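Long-range contact in VP5 (Halorubrum pleomorphic virus 6, PDB 6QGL), which is an envelope protein of a haloarchaeal pleomorphic virus and probably mediates fusion of the viral and host membranes: residues 36-47 against 136-147. Numbering follows the deposited sequence.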
loop_
_atom_site.group_PDB
_atom_site.type_symbol
_atom_site.label_atom_id
_atom_site.label_comp_id
_atom_site.label_asym_id
_atom_site.label_seq_id
_atom_site.Cartn_x
_atom_site.Cartn_y
_atom_site.Cartn_z
ATOM N N ASP A 36 13.442 -8.204 -15.748
ATOM C CA ASP A 36 14.372 -9.260 -16.159
ATOM C C ASP A 36 15.802 -8.727 -16.374
ATOM O O ASP A 36 16.021 -7.929 -17.292
ATOM C CB ASP A 36 13.851 -10.018 -17.397
ATOM C CG ASP A 36 14.351 -11.449 -17.505
ATOM O OD1 ASP A 36 15.578 -11.642 -17.679
ATOM O OD2 ASP A 36 13.515 -12.377 -17.429
ATOM N N PRO A 37 16.787 -9.160 -15.544
ATOM C CA PRO A 37 18.168 -8.674 -15.710
ATOM C C PRO A 37 18.865 -9.225 -16.957
ATOM O O PRO A 37 18.492 -10.289 -17.457
ATOM C CB PRO A 37 18.861 -9.137 -14.419
ATOM C CG PRO A 37 17.760 -9.557 -13.490
ATOM C CD PRO A 37 16.699 -10.077 -14.394
ATOM N N ALA A 38 19.882 -8.492 -17.457
ATOM C CA ALA A 38 20.658 -8.846 -18.650
ATOM C C ALA A 38 21.476 -10.141 -18.504
ATOM O O ALA A 38 21.761 -10.573 -17.391
ATOM C CB ALA A 38 21.560 -7.687 -19.049
ATOM N N GLU A 39 21.806 -10.789 -19.635
ATOM C CA GLU A 39 22.583 -12.032 -19.643
ATOM C C GLU A 39 24.033 -11.730 -19.248
ATOM O O GLU A 39 24.573 -12.369 -18.342
ATOM C CB GLU A 39 22.510 -12.732 -21.019
ATOM C CG GLU A 39 21.166 -13.379 -21.333
ATOM C CD GLU A 39 20.049 -12.440 -21.758
ATOM O OE1 GLU A 39 20.213 -11.743 -22.785
ATOM O OE2 GLU A 39 19.007 -12.406 -21.063
ATOM N N GLY A 40 24.620 -10.734 -19.910
ATOM C CA GLY A 40 25.976 -10.280 -19.644
ATOM C C GLY A 40 25.977 -9.364 -18.444
ATOM O O GLY A 40 25.855 -8.143 -18.591
ATOM N N LEU A 41 26.056 -9.964 -17.246
ATOM C CA LEU A 41 26.049 -9.240 -15.976
ATOM C C LEU A 41 27.129 -9.718 -15.023
ATOM O O LEU A 41 27.620 -10.838 -15.150
ATOM C CB LEU A 41 24.673 -9.350 -15.295
ATOM C CG LEU A 41 23.485 -8.615 -15.913
ATOM C CD1 LEU A 41 22.273 -8.792 -15.057
ATOM C CD2 LEU A 41 23.725 -7.128 -16.030
ATOM N N THR A 42 27.481 -8.877 -14.044
ATOM C CA THR A 42 28.486 -9.223 -13.050
ATOM C C THR A 42 27.784 -9.716 -11.763
ATOM O O THR A 42 26.654 -9.286 -11.491
ATOM C CB THR A 42 29.528 -8.097 -12.879
ATOM O OG1 THR A 42 30.501 -8.505 -11.941
ATOM C CG2 THR A 42 28.974 -6.808 -12.394
ATOM N N PRO A 43 28.396 -10.667 -10.999
ATOM C CA PRO A 43 27.737 -11.186 -9.789
ATOM C C PRO A 43 27.258 -10.107 -8.833
ATOM O O PRO A 43 26.152 -10.228 -8.319
ATOM C CB PRO A 43 28.816 -12.053 -9.132
ATOM C CG PRO A 43 29.705 -12.436 -10.207
ATOM C CD PRO A 43 29.697 -11.335 -11.208
ATOM N N ASP A 44 28.072 -9.053 -8.617
ATOM C CA ASP A 44 27.710 -7.941 -7.742
ATOM C C ASP A 44 26.506 -7.180 -8.283
ATOM O O ASP A 44 25.603 -6.860 -7.507
ATOM C CB ASP A 44 28.898 -6.992 -7.527
ATOM C CG ASP A 44 30.022 -7.538 -6.662
ATOM O OD1 ASP A 44 29.833 -8.602 -6.039
ATOM O OD2 ASP A 44 31.087 -6.895 -6.601
ATOM N N VAL A 45 26.475 -6.922 -9.613
ATOM C CA VAL A 45 25.370 -6.205 -10.264
ATOM C C VAL A 45 24.084 -7.032 -10.220
ATOM O O VAL A 45 23.026 -6.473 -9.912
ATOM C CB VAL A 45 25.734 -5.677 -11.675
ATOM C CG1 VAL A 45 24.496 -5.388 -12.525
ATOM C CG2 VAL A 45 26.590 -4.420 -11.551
ATOM N N LEU A 46 24.176 -8.357 -10.461
ATOM C CA LEU A 46 23.005 -9.238 -10.401
ATOM C C LEU A 46 22.419 -9.268 -8.990
ATOM O O LEU A 46 21.204 -9.133 -8.849
ATOM C CB LEU A 46 23.299 -10.665 -10.922
ATOM C CG LEU A 46 22.120 -11.673 -10.873
ATOM C CD1 LEU A 46 20.939 -11.225 -11.733
ATOM C CD2 LEU A 46 22.548 -13.056 -11.279
ATOM N N ARG A 47 23.281 -9.381 -7.956
ATOM C CA ARG A 47 22.868 -9.385 -6.549
ATOM C C ARG A 47 22.166 -8.084 -6.159
ATOM O O ARG A 47 21.149 -8.137 -5.465
ATOM C CB ARG A 47 24.051 -9.673 -5.614
ATOM C CG ARG A 47 24.434 -11.146 -5.557
ATOM C CD ARG A 47 25.389 -11.444 -4.417
ATOM N NE ARG A 47 26.735 -10.931 -4.667
ATOM C CZ ARG A 47 27.703 -11.627 -5.253
ATOM N NH1 ARG A 47 27.488 -12.870 -5.660
ATOM N NH2 ARG A 47 28.898 -11.084 -5.435
ATOM N N THR A 136 17.129 -17.089 -13.304
ATOM C CA THR A 136 18.220 -16.180 -13.674
ATOM C C THR A 136 19.504 -16.586 -12.942
ATOM O O THR A 136 20.526 -16.771 -13.596
ATOM C CB THR A 136 17.801 -14.714 -13.456
ATOM O OG1 THR A 136 16.764 -14.393 -14.380
ATOM C CG2 THR A 136 18.945 -13.735 -13.652
ATOM N N VAL A 137 19.435 -16.768 -11.603
ATOM C CA VAL A 137 20.555 -17.192 -10.747
ATOM C C VAL A 137 21.125 -18.531 -11.239
ATOM O O VAL A 137 22.346 -18.669 -11.341
ATOM C CB VAL A 137 20.148 -17.209 -9.243
ATOM C CG1 VAL A 137 21.202 -17.882 -8.366
ATOM C CG2 VAL A 137 19.864 -15.802 -8.744
ATOM N N ILE A 138 20.238 -19.484 -11.595
ATOM C CA ILE A 138 20.597 -20.801 -12.133
ATOM C C ILE A 138 21.376 -20.646 -13.455
ATOM O O ILE A 138 22.370 -21.345 -13.661
ATOM C CB ILE A 138 19.334 -21.707 -12.269
ATOM C CG1 ILE A 138 18.832 -22.172 -10.884
ATOM C CG2 ILE A 138 19.576 -22.920 -13.188
ATOM C CD1 ILE A 138 17.422 -22.661 -10.861
ATOM N N ALA A 139 20.951 -19.701 -14.315
ATOM C CA ALA A 139 21.563 -19.424 -15.618
ATOM C C ALA A 139 22.877 -18.659 -15.557
ATOM O O ALA A 139 23.744 -18.898 -16.404
ATOM C CB ALA A 139 20.585 -18.680 -16.509
ATOM N N HIS A 140 22.991 -17.669 -14.652
ATOM C CA HIS A 140 24.210 -16.869 -14.540
ATOM C C HIS A 140 25.351 -17.717 -14.017
ATOM O O HIS A 140 26.451 -17.661 -14.573
ATOM C CB HIS A 140 23.976 -15.619 -13.688
ATOM C CG HIS A 140 23.409 -14.466 -14.459
ATOM N ND1 HIS A 140 22.203 -14.570 -15.137
ATOM C CD2 HIS A 140 23.888 -13.211 -14.618
ATOM C CE1 HIS A 140 21.996 -13.386 -15.693
ATOM N NE2 HIS A 140 22.979 -12.535 -15.404
ATOM N N ALA A 141 25.064 -18.547 -12.988
ATOM C CA ALA A 141 25.980 -19.500 -12.355
ATOM C C ALA A 141 27.123 -18.850 -11.559
ATOM O O ALA A 141 27.991 -19.553 -11.029
ATOM C CB ALA A 141 26.516 -20.479 -13.384
ATOM N N ASP A 142 27.086 -17.517 -11.436
ATOM C CA ASP A 142 28.053 -16.720 -10.682
ATOM C C ASP A 142 27.458 -16.297 -9.320
ATOM O O ASP A 142 28.165 -15.728 -8.485
ATOM C CB ASP A 142 28.497 -15.498 -11.512
ATOM C CG ASP A 142 27.395 -14.543 -11.946
ATOM O OD1 ASP A 142 26.212 -14.815 -11.645
ATOM O OD2 ASP A 142 27.714 -13.527 -12.592
ATOM N N VAL A 143 26.150 -16.572 -9.113
ATOM C CA VAL A 143 25.405 -16.261 -7.883
ATOM C C VAL A 143 24.776 -17.559 -7.364
ATOM O O VAL A 143 24.241 -18.339 -8.153
ATOM C CB VAL A 143 24.342 -15.143 -8.114
ATOM C CG1 VAL A 143 23.592 -14.802 -6.830
ATOM C CG2 VAL A 143 24.979 -13.886 -8.693
ATOM N N GLY A 144 24.872 -17.788 -6.059
ATOM C CA GLY A 144 24.301 -18.973 -5.437
ATOM C C GLY A 144 22.814 -18.831 -5.182
ATOM O O GLY A 144 22.316 -17.713 -5.007
ATOM N N LEU A 145 22.101 -19.972 -5.150
ATOM C CA LEU A 145 20.666 -20.030 -4.872
ATOM C C LEU A 145 20.359 -19.543 -3.464
ATOM O O LEU A 145 19.276 -19.005 -3.232
ATOM C CB LEU A 145 20.118 -21.448 -5.062
ATOM C CG LEU A 145 19.924 -21.926 -6.495
ATOM C CD1 LEU A 145 19.728 -23.408 -6.530
ATOM C CD2 LEU A 145 18.736 -21.252 -7.153
ATOM N N SER A 146 21.326 -19.698 -2.533
ATOM C CA SER A 146 21.233 -19.244 -1.143
ATOM C C SER A 146 21.004 -17.730 -1.061
ATOM O O SER A 146 20.533 -17.240 -0.034
ATOM C CB SER A 146 22.492 -19.628 -0.372
ATOM O OG SER A 146 23.642 -18.995 -0.908
ATOM N N TYR A 147 21.326 -16.994 -2.141
ATOM C CA TYR A 147 21.123 -15.553 -2.184
ATOM C C TYR A 147 19.655 -15.174 -2.422
ATOM O O TYR A 147 19.161 -14.243 -1.780
ATOM C CB TYR A 147 22.036 -14.875 -3.230
ATOM C CG TYR A 147 21.909 -13.366 -3.203
ATOM C CD1 TYR A 147 22.619 -12.604 -2.278
ATOM C CD2 TYR A 147 21.004 -12.707 -4.034
ATOM C CE1 TYR A 147 22.452 -11.223 -2.199
ATOM C CE2 TYR A 147 20.825 -11.328 -3.960
ATOM C CZ TYR A 147 21.560 -10.588 -3.048
ATOM O OH TYR A 147 21.410 -9.227 -2.983
#
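The first turn of helix 43-66 packs against the C-terminal end of helix 97-140 in the N-terminal envelope-protein region, and L46 and H140 meet there. L46 CD2 sits over one face of the H140 ring, 3.8 Å from the ring centroid and offset toward the rim. With CG anti to the backbone N (chi1 179°), the L46 branch is carried toward the other segment. Its chi2 of 61° then sends CD1 to T136 CG2, and CD2 to the ring and to V143 CG2 at 3.6 Å. Both imidazole nitrogens lie near backbone carbonyls through weak bonds. H140 NE2 meets A38 O at 3.0 Å, in the ring plane but bent to 126°. H140 ND1 meets T136 O, one turn back in its own helix. Both could donate together only if the ring were protonated. These two bonds may help fix the ring's orientation. L41 CB comes up to the ring edge.

A141, the first residue past the helix, has positive phi, and D142 then lies against P43. The carboxylate packs on the proline ring, with D142 OD2 3.3 Å from P43 CD; P43 N has no hydrogen to offer it. At the far end R47 lies across Y147. R47 CG stands over the centre of the tyrosine ring, a CH-pi contact 3.7 Å from the centroid. The Y147 hydroxyl gives a weak hydrogen bond to R47 O, OH to O 2.7 Å. The R47 guanidinium turns back to D44, where NH2 and OD1 form a salt bridge at 2.7 Å.

The contact lies near the protein surface. Further along helix 43-66, V137 touches L50; Y147, in the short helix 145-148, touches S51 and also D222 in a loop between strands.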